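Local coordinates for protein putative retaining b-glycosidase (Saccharophagus degradans, PDB 5A95) that hydrolyses beta-glucans, probably by a retaining mechanism, as a lichenase-type member of glycoside hydrolase family 5, at residues P243-P257 with T284-Q296. The protein carries 1 engineered substitution. Numbering follows the deposited sequence.
Sequences PIEREGIAYAAHPYP and TYPVIATQLGWVQ. Engineered in segment 284-296: Gln291 (natural residue Glu). With BGC (beta-D-glucopyranose), chain D.
Tyr251 and Val287 pair in parallel register between neighbouring strands of the (beta/alpha)8 barrel of a family 5 glycosidase, 250-252 and 287-289, whose C-terminal extensions carry the contact into the glycan pocket. Tyr251 N donates to Pro286 O (3.0 Å), Tyr251 O accepts from Ile288 N, and Ala253 N reaches Ile288 O, the last at 3.2 Å. At the N-terminal end the edge of Tyr251 meets the face of Tyr285 in a T-shaped stack, planes at 69° and CE2 of Tyr251 3.6 Å from CG of Tyr285. The hydroxyl of Tyr251 accepts a hydrogen bond from Ile244 N, tying the ring to the preceding loop.

Beyond the strands polar groups join the contact, beside apolar packing of Pro257 CG on Trp294 CB. His254, with CG anti to its carbonyl carbon (chi1 -71°), places NE2 2.8 Å from Thr290 OG1, which lies in the ring plane and also bonds Glu185; ND1 bonds Glu189, so the imidazole is gripped at both nitrogens, fixing its rotation. One ring face is covered by Gln291, engineered from the natural glutamate, whose CB sits 3.7 Å from the ring centroid in a CH-pi contact, while the amide stacks at 20° to the imidazole. Its extended chain lets NE2 donate to Tyr256 OH (2.9 Å), in one of two conformers of that tyrosine and so not certainly permanent, and weakly to O2 of the glucose; OE1 is held by Arg103. The end of the seventh barrel strand carries the nucleophile in family 5 enzymes, probably the role of the natural glutamate here.

The strands belong to a beta-alpha-beta unit joined through helix 267-279; strand 224-227 pairs with 250-252, strand 326-329 with 287-289, and helix 312-323 packs on Pro257, Leu292 and Trp294.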
ATOM      1  N   PRO A 243      25.875  -6.637   9.168  1.00  6.93           N
ATOM      2  CA  PRO A 243      25.564  -5.308   9.666  1.00  7.27           C
ATOM      3  C   PRO A 243      24.949  -4.432   8.569  1.00  6.85           C
ATOM      4  O   PRO A 243      25.167  -4.658   7.377  1.00  7.78           O
ATOM      5  CB  PRO A 243      26.942  -4.763  10.047  1.00  7.80           C
ATOM      6  CG  PRO A 243      27.888  -5.451   9.126  1.00  7.98           C
ATOM      7  CD  PRO A 243      27.329  -6.839   8.993  1.00  7.95           C
ATOM      8  N   ILE A 244      24.264  -3.370   8.971  1.00  6.71           N
ATOM      9  CA  ILE A 244      23.837  -2.361   8.013  1.00  7.94           C
ATOM     10  C   ILE A 244      25.065  -1.811   7.296  1.00  7.31           C
ATOM     11  O   ILE A 244      26.056  -1.422   7.941  1.00  8.58           O
ATOM     12  CB  ILE A 244      23.153  -1.204   8.760  1.00  8.63           C
ATOM     13  CG1 ILE A 244      21.911  -1.663   9.493  1.00 10.43           C
ATOM     14  CG2 ILE A 244      22.883  -0.018   7.843  1.00  8.46           C
ATOM     15  CD1 ILE A 244      20.782  -2.072   8.609  1.00 11.54           C
ATOM     16  N   GLU A 245      25.011  -1.773   5.967  1.00  7.41           N
ATOM     17  CA  GLU A 245      26.184  -1.417   5.166  1.00  7.76           C
ATOM     18  C   GLU A 245      26.236   0.083   4.879  1.00  8.08           C
ATOM     19  O   GLU A 245      26.304   0.482   3.713  1.00  8.15           O
ATOM     20  CB  GLU A 245      26.200  -2.258   3.880  1.00  9.68           C
ATOM     21  CG  GLU A 245      26.432  -3.738   4.166  1.00 11.59           C
ATOM     22  CD  GLU A 245      26.413  -4.555   2.906  1.00 14.72           C
ATOM     23  OE1 GLU A 245      27.427  -4.514   2.214  1.00 20.45           O
ATOM     24  OE2 GLU A 245      25.419  -5.232   2.613  1.00 18.53           O
ATOM     25  N   ARG A 246      26.194   0.888   5.937  1.00  9.67           N
ATOM     26  CA  ARG A 246      26.268   2.324   5.827  1.00  9.27           C
ATOM     27  C   ARG A 246      27.106   2.813   7.010  1.00  8.93           C
ATOM     28  O   ARG A 246      27.147   2.168   8.050  1.00 11.26           O
ATOM     29  CB  ARG A 246      24.853   2.953   5.887  1.00  9.18           C
ATOM     30  CG  ARG A 246      23.857   2.402   4.864  1.00  9.72           C
ATOM     31  CD  ARG A 246      24.153   2.875   3.464  1.00  8.81           C
ATOM     32  NE  ARG A 246      23.146   2.489   2.470  1.00  9.09           N
ATOM     33  CZ  ARG A 246      23.117   1.319   1.816  1.00  9.30           C
ATOM     34  NH1 ARG A 246      23.986   0.367   2.082  1.00 11.56           N
ATOM     35  NH2 ARG A 246      22.219   1.109   0.885  1.00  9.66           N
ATOM     36  N   GLU A 247      27.782   3.935   6.835  1.00  8.90           N
ATOM     37  CA  GLU A 247      28.514   4.594   7.898  1.00  9.42           C
ATOM     38  C   GLU A 247      27.573   5.425   8.762  1.00  7.88           C
ATOM     39  O   GLU A 247      26.497   5.840   8.327  1.00  8.02           O
ATOM     40  CB  GLU A 247      29.578   5.538   7.315  1.00 11.68           C
ATOM     41  CG  GLU A 247      30.682   4.874   6.515  1.00 13.42           C
ATOM     42  CD  GLU A 247      31.734   4.220   7.383  1.00 16.81           C
ATOM     43  OE1 GLU A 247      32.032   4.760   8.487  1.00 19.23           O
ATOM     44  OE2 GLU A 247      32.253   3.162   6.961  1.00 19.93           O
ATOM     45  N   GLY A 248      28.009   5.694   9.983  1.00  7.25           N
ATOM     46  CA  GLY A 248      27.366   6.645  10.864  1.00  7.19           C
ATOM     47  C   GLY A 248      26.090   6.180  11.540  1.00  6.77           C
ATOM     48  O   GLY A 248      25.312   7.001  11.974  1.00  8.50           O
ATOM     49  N   ILE A 249      25.961   4.861  11.667  1.00  8.00           N
ATOM     50  CA  ILE A 249      24.789   4.152  12.209  1.00  9.39           C
ATOM     51  C   ILE A 249      25.030   3.816  13.666  1.00  8.15           C
ATOM     52  O   ILE A 249      26.129   3.387  14.035  1.00 10.19           O
ATOM     53  CB  ILE A 249      24.589   2.787  11.408  1.00 10.82           C
ATOM     54  CG1 ILE A 249      24.510   3.080   9.907  1.00 11.53           C
ATOM     55  CG2 ILE A 249      23.398   1.969  11.849  1.00 12.67           C
ATOM     56  CD1 ILE A 249      23.489   4.132   9.572  1.00 10.74           C
ATOM     57  N   ALA A 250      24.014   4.007  14.499  1.00  6.72           N
ATOM     58  CA  ALA A 250      24.002   3.470  15.844  1.00  6.49           C
ATOM     59  C   ALA A 250      22.933   2.386  15.918  1.00  5.76           C
ATOM     60  O   ALA A 250      22.019   2.331  15.071  1.00  6.16           O
ATOM     61  CB  ALA A 250      23.707   4.571  16.842  1.00  7.94           C
ATOM     62  N   TYR A 251      23.051   1.511  16.915  1.00  5.03           N
ATOM     63  CA  TYR A 251      22.074   0.442  17.094  1.00  5.53           C
ATOM     64  C   TYR A 251      21.333   0.609  18.428  1.00  6.06           C
ATOM     65  O   TYR A 251      21.898   1.020  19.439  1.00  6.30           O
ATOM     66  CB  TYR A 251      22.763  -0.938  16.997  1.00  5.54           C
ATOM     67  CG  TYR A 251      23.237  -1.269  15.614  1.00  5.90           C
ATOM     68  CD1 TYR A 251      22.358  -1.791  14.685  1.00  6.52           C
ATOM     69  CD2 TYR A 251      24.551  -1.025  15.216  1.00  6.59           C
ATOM     70  CE1 TYR A 251      22.769  -2.109  13.405  1.00  6.45           C
ATOM     71  CE2 TYR A 251      24.968  -1.310  13.926  1.00  7.18           C
ATOM     72  CZ  TYR A 251      24.079  -1.881  13.029  1.00  6.77           C
ATOM     73  OH  TYR A 251      24.465  -2.177  11.742  1.00  8.00           O
ATOM     74  N   ALA A 252      20.036   0.288  18.384  1.00  6.59           N
ATOM     75  CA  ALA A 252      19.139   0.361  19.541  1.00  7.08           C
ATOM     76  C   ALA A 252      19.113  -0.971  20.261  1.00  6.74           C
ATOM     77  O   ALA A 252      19.136  -2.027  19.638  1.00  8.27           O
ATOM     78  CB  ALA A 252      17.724   0.735  19.103  1.00  7.11           C
ATOM     79  N   ALA A 253      18.890  -0.930  21.565  1.00  6.85           N
ATOM     80  CA  ALA A 253      18.566  -2.096  22.364  1.00  6.57           C
ATOM     81  C   ALA A 253      17.563  -1.666  23.415  1.00  6.47           C
ATOM     82  O   ALA A 253      17.638  -0.567  23.948  1.00  6.74           O
ATOM     83  CB  ALA A 253      19.803  -2.663  23.042  1.00  9.49           C
ATOM     84  N   HIS A 254      16.632  -2.575  23.741  1.00  5.87           N
ATOM     85  CA  HIS A 254      15.594  -2.334  24.750  1.00  6.23           C
ATOM     86  C   HIS A 254      15.682  -3.388  25.847  1.00  6.01           C
ATOM     87  O   HIS A 254      14.868  -4.339  25.898  1.00  6.89           O
ATOM     88  CB  HIS A 254      14.209  -2.331  24.112  1.00  6.40           C
ATOM     89  CG  HIS A 254      13.953  -1.121  23.262  1.00  6.61           C
ATOM     90  ND1 HIS A 254      12.738  -0.887  22.651  1.00  7.11           N
ATOM     91  CD2 HIS A 254      14.745  -0.066  22.938  1.00  6.28           C
ATOM     92  CE1 HIS A 254      12.795   0.241  21.981  1.00  8.48           C
ATOM     93  NE2 HIS A 254      13.987   0.776  22.171  1.00  8.15           N
ATOM     94  N   PRO A 255      16.697  -3.266  26.702  1.00  5.96           N
ATOM     95  CA  PRO A 255      16.961  -4.333  27.644  1.00  6.78           C
ATOM     96  C   PRO A 255      16.120  -4.226  28.934  1.00  7.54           C
ATOM     97  O   PRO A 255      16.641  -3.994  30.042  1.00  7.42           O
ATOM     98  CB  PRO A 255      18.434  -4.143  27.936  1.00  6.95           C
ATOM     99  CG  PRO A 255      18.615  -2.644  27.882  1.00  7.40           C
ATOM    100  CD  PRO A 255      17.735  -2.217  26.752  1.00  6.45           C
ATOM    101  N   TYR A 256      14.814  -4.437  28.806  1.00  6.99           N
ATOM    102  CA  TYR A 256      13.970  -4.534  29.976  0.60  6.93           C
ATOM    103  C   TYR A 256      14.388  -5.735  30.853  1.00  7.07           C
ATOM    104  O   TYR A 256      15.010  -6.686  30.352  1.00  7.22           O
ATOM    105  CB  TYR A 256      12.534  -4.598  29.530  0.60  7.65           C
ATOM    106  CG  TYR A 256      11.938  -3.266  29.117  0.60  6.77           C
ATOM    107  CD1 TYR A 256      11.864  -2.206  30.005  0.60  7.09           C
ATOM    108  CD2 TYR A 256      11.363  -3.095  27.865  0.60  6.77           C
ATOM    109  CE1 TYR A 256      11.267  -1.012  29.656  0.60  7.28           C
ATOM    110  CE2 TYR A 256      10.738  -1.911  27.522  0.60  7.62           C
ATOM    111  CZ  TYR A 256      10.704  -0.868  28.411  0.60  7.47           C
ATOM    112  OH  TYR A 256      10.076   0.310  28.040  0.60  9.65           O
ATOM    113  N   PRO A 257      14.011  -5.706  32.146  1.00  6.97           N
ATOM    114  CA  PRO A 257      14.587  -6.672  33.071  1.00  7.03           C
ATOM    115  C   PRO A 257      14.340  -8.144  32.798  1.00  7.06           C
ATOM    116  O   PRO A 257      15.188  -8.984  33.111  1.00  8.10           O
ATOM    117  CB  PRO A 257      13.973  -6.289  34.447  1.00  8.04           C
ATOM    118  CG  PRO A 257      12.812  -5.400  34.139  1.00  8.37           C
ATOM    119  CD  PRO A 257      13.225  -4.682  32.866  1.00  7.41           C
ATOM    120  N   THR A 284      31.832  -2.204  18.707  1.00  8.39           N
ATOM    121  CA  THR A 284      32.056  -1.830  17.312  1.00  8.17           C
ATOM    122  C   THR A 284      31.299  -0.594  16.850  1.00  7.63           C
ATOM    123  O   THR A 284      31.793   0.177  16.023  1.00  8.85           O
ATOM    124  CB  THR A 284      31.760  -3.034  16.390  1.00  8.98           C
ATOM    125  OG1 THR A 284      32.518  -4.153  16.835  1.00 11.08           O
ATOM    126  CG2 THR A 284      32.094  -2.727  14.953  1.00  9.38           C
ATOM    127  N   TYR A 285      30.093  -0.413  17.383  1.00  7.29           N
ATOM    128  CA  TYR A 285      29.183   0.646  16.995  1.00  7.08           C
ATOM    129  C   TYR A 285      28.667   1.330  18.249  1.00  6.31           C
ATOM    130  O   TYR A 285      28.614   0.715  19.300  1.00  8.25           O
ATOM    131  CB  TYR A 285      27.952   0.069  16.259  1.00  7.40           C
ATOM    132  CG  TYR A 285      28.305  -0.862  15.139  1.00  7.57           C
ATOM    133  CD1 TYR A 285      28.764  -0.389  13.899  1.00  7.60           C
ATOM    134  CD2 TYR A 285      28.212  -2.233  15.299  1.00  8.51           C
ATOM    135  CE1 TYR A 285      29.096  -1.269  12.873  1.00  8.52           C
ATOM    136  CE2 TYR A 285      28.569  -3.111  14.292  1.00  8.42           C
ATOM    137  CZ  TYR A 285      28.982  -2.627  13.072  1.00  8.12           C
ATOM    138  OH  TYR A 285      29.349  -3.496  12.074  1.00 10.72           O
ATOM    139  N   PRO A 286      28.231   2.580  18.129  1.00  6.63           N
ATOM    140  CA  PRO A 286      27.535   3.184  19.269  1.00  7.15           C
ATOM    141  C   PRO A 286      26.169   2.522  19.460  1.00  6.95           C
ATOM    142  O   PRO A 286      25.491   2.183  18.481  1.00  7.25           O
ATOM    143  CB  PRO A 286      27.362   4.650  18.873  1.00  7.68           C
ATOM    144  CG  PRO A 286      28.118   4.837  17.588  1.00  8.87           C
ATOM    145  CD  PRO A 286      28.280   3.475  16.964  1.00  7.27           C
ATOM    146  N   VAL A 287      25.777   2.365  20.721  1.00  6.04           N
ATOM    147  CA  VAL A 287      24.498   1.761  21.079  1.00  5.35           C
ATOM    148  C   VAL A 287      23.735   2.701  21.989  1.00  5.91           C
ATOM    149  O   VAL A 287      24.311   3.307  22.909  1.00  7.03           O
ATOM    150  CB  VAL A 287      24.721   0.410  21.787  1.00  6.26           C
ATOM    151  CG1 VAL A 287      23.452  -0.175  22.392  1.00  7.32           C
ATOM    152  CG2 VAL A 287      25.352  -0.552  20.821  1.00  7.39           C
ATOM    153  N   ILE A 288      22.437   2.840  21.726  1.00  5.97           N
ATOM    154  CA  ILE A 288      21.564   3.558  22.620  1.00  6.58           C
ATOM    155  C   ILE A 288      20.467   2.622  23.109  1.00  6.39           C
ATOM    156  O   ILE A 288      19.710   2.032  22.316  1.00  5.90           O
ATOM    157  CB  ILE A 288      20.903   4.835  22.023  1.00  7.06           C
ATOM    158  CG1 ILE A 288      21.884   5.683  21.226  1.00  7.92           C
ATOM    159  CG2 ILE A 288      20.224   5.648  23.121  1.00  7.36           C
ATOM    160  CD1 ILE A 288      21.263   6.896  20.546  1.00  7.50           C
ATOM    161  N   ALA A 289      20.413   2.451  24.432  1.00  5.90           N
ATOM    162  CA  ALA A 289      19.330   1.712  25.051  1.00  6.03           C
ATOM    163  C   ALA A 289      18.139   2.658  25.155  1.00  5.86           C
ATOM    164  O   ALA A 289      17.967   3.340  26.174  1.00  6.07           O
ATOM    165  CB  ALA A 289      19.787   1.175  26.396  1.00  6.50           C
ATOM    166  N   THR A 290      17.355   2.749  24.072  1.00  5.48           N
ATOM    167  CA  THR A 290      16.331   3.779  24.003  1.00  6.34           C
ATOM    168  C   THR A 290      15.054   3.502  24.800  1.00  6.73           C
ATOM    169  O   THR A 290      14.224   4.393  24.928  1.00  6.50           O
ATOM    170  CB  THR A 290      15.986   4.143  22.560  1.00  5.84           C
ATOM    171  OG1 THR A 290      15.764   2.945  21.817  1.00  6.53           O
ATOM    172  CG2 THR A 290      17.056   4.982  21.914  1.00  6.19           C
ATOM    173  N   GLN A 291      14.939   2.289  25.328  1.00  6.14           N
ATOM    174  CA  GLN A 291      13.959   1.962  26.364  1.00  7.16           C
ATOM    175  C   GLN A 291      14.608   0.989  27.301  1.00  7.56           C
ATOM    176  O   GLN A 291      15.281   0.040  26.896  1.00  8.91           O
ATOM    177  CB  GLN A 291      12.670   1.361  25.812  1.00  8.64           C
ATOM    178  CG  GLN A 291      11.933   2.353  24.958  1.00 10.00           C
ATOM    179  CD  GLN A 291      10.573   1.918  24.474  1.00 13.10           C
ATOM    180  OE1 GLN A 291      10.069   2.473  23.513  1.00 17.63           O
ATOM    181  NE2 GLN A 291       9.938   1.033  25.190  1.00 18.04           N
ATOM    182  N   LEU A 292      14.391   1.244  28.577  1.00  7.25           N
ATOM    183  CA  LEU A 292      14.795   0.401  29.694  1.00  6.92           C
ATOM    184  C   LEU A 292      14.010   0.896  30.903  1.00  6.61           C
ATOM    185  O   LEU A 292      13.496   2.002  30.896  1.00  7.52           O
ATOM    186  CB  LEU A 292      16.308   0.450  29.942  1.00  7.73           C
ATOM    187  CG  LEU A 292      16.893   1.719  30.528  1.00  8.43           C
ATOM    188  CD1 LEU A 292      18.212   1.466  31.243  1.00 10.51           C
ATOM    189  CD2 LEU A 292      17.090   2.787  29.457  1.00  8.70           C
ATOM    190  N   GLY A 293      13.980   0.113  31.961  1.00  7.40           N
ATOM    191  CA  GLY A 293      13.306   0.490  33.190  1.00  8.30           C
ATOM    192  C   GLY A 293      12.532  -0.661  33.796  1.00  8.51           C
ATOM    193  O   GLY A 293      12.481  -1.725  33.218  1.00  8.78           O
ATOM    194  N   TRP A 294      11.942  -0.424  34.966  1.00  8.15           N
ATOM    195  CA  TRP A 294      11.197  -1.462  35.643  1.00  8.25           C
ATOM    196  C   TRP A 294      10.163  -0.885  36.575  1.00  8.02           C
ATOM    197  O   TRP A 294      10.204   0.286  36.923  1.00  8.04           O
ATOM    198  CB  TRP A 294      12.114  -2.386  36.473  1.00  7.58           C
ATOM    199  CG  TRP A 294      12.465  -1.838  37.842  1.00  7.78           C
ATOM    200  CD1 TRP A 294      11.816  -2.134  39.026  1.00  8.00           C
ATOM    201  CD2 TRP A 294      13.491  -0.889  38.197  1.00  7.36           C
ATOM    202  NE1 TRP A 294      12.390  -1.441  40.070  1.00  8.22           N
ATOM    203  CE2 TRP A 294      13.424  -0.682  39.594  1.00  8.35           C
ATOM    204  CE3 TRP A 294      14.485  -0.214  37.472  1.00  7.56           C
ATOM    205  CZ2 TRP A 294      14.303   0.177  40.261  1.00  7.66           C
ATOM    206  CZ3 TRP A 294      15.346   0.620  38.142  1.00  8.31           C
ATOM    207  CH2 TRP A 294      15.259   0.809  39.524  1.00  7.87           C
ATOM    208  N   VAL A 295       9.247  -1.756  36.973  1.00  8.29           N
ATOM    209  CA  VAL A 295       8.355  -1.520  38.101  1.00  8.76           C
ATOM    210  C   VAL A 295       8.277  -2.802  38.928  1.00  8.80           C
ATOM    211  O   VAL A 295       8.439  -3.894  38.420  1.00  8.80           O
ATOM    212  CB  VAL A 295       6.958  -1.036  37.626  1.00 10.35           C
ATOM    213  CG1 VAL A 295       6.275  -2.082  36.759  1.00 10.69           C
ATOM    214  CG2 VAL A 295       6.049  -0.616  38.803  1.00 10.94           C
ATOM    215  N   GLN A 296       7.979  -2.646  40.214  1.00  9.65           N
ATOM    216  CA  GLN A 296       7.712  -3.769  41.096  1.00  9.46           C
ATOM    217  C   GLN A 296       6.653  -4.679  40.489  1.00 10.13           C
ATOM    218  O   GLN A 296       5.766  -4.213  39.771  1.00 10.63           O
ATOM    219  CB  GLN A 296       7.192  -3.261  42.447  1.00 10.52           C
ATOM    220  CG  GLN A 296       8.237  -2.575  43.283  1.00  9.63           C
ATOM    221  CD  GLN A 296       9.292  -3.521  43.816  1.00  9.34           C
ATOM    222  OE1 GLN A 296       8.960  -4.597  44.321  1.00 12.25           O
ATOM    223  NE2 GLN A 296      10.558  -3.136  43.712  1.00  9.75           N
TER
HETATM  224  C2  BGC D   1       6.632  -0.286  24.121  1.00 12.97           C
HETATM  225  C3  BGC D   1       6.039   0.866  24.931  1.00 12.38           C
HETATM  226  C4  BGC D   1       5.315   0.302  26.159  1.00 11.95           C
HETATM  227  C5  BGC D   1       6.259  -0.579  26.954  1.00 13.86           C
HETATM  228  C6  BGC D   1       5.617  -1.149  28.196  1.00 17.66           C
HETATM  229  C1  BGC D   1       7.338  -1.344  24.964  1.00 14.00           C
HETATM  230  O1  BGC D   1       7.437  -2.585  24.313  1.00 15.06           O
HETATM  231  O2  BGC D   1       7.521   0.253  23.074  1.00 13.04           O
HETATM  232  O3  BGC D   1       5.194   1.649  24.029  1.00 10.68           O
HETATM  233  O4  BGC D   1       4.748   1.275  27.048  1.00 11.57           O
HETATM  234  O5  BGC D   1       6.593  -1.676  26.111  1.00 14.48           O
HETATM  235  O6  BGC D   1       6.559  -2.094  28.705  1.00 24.57           O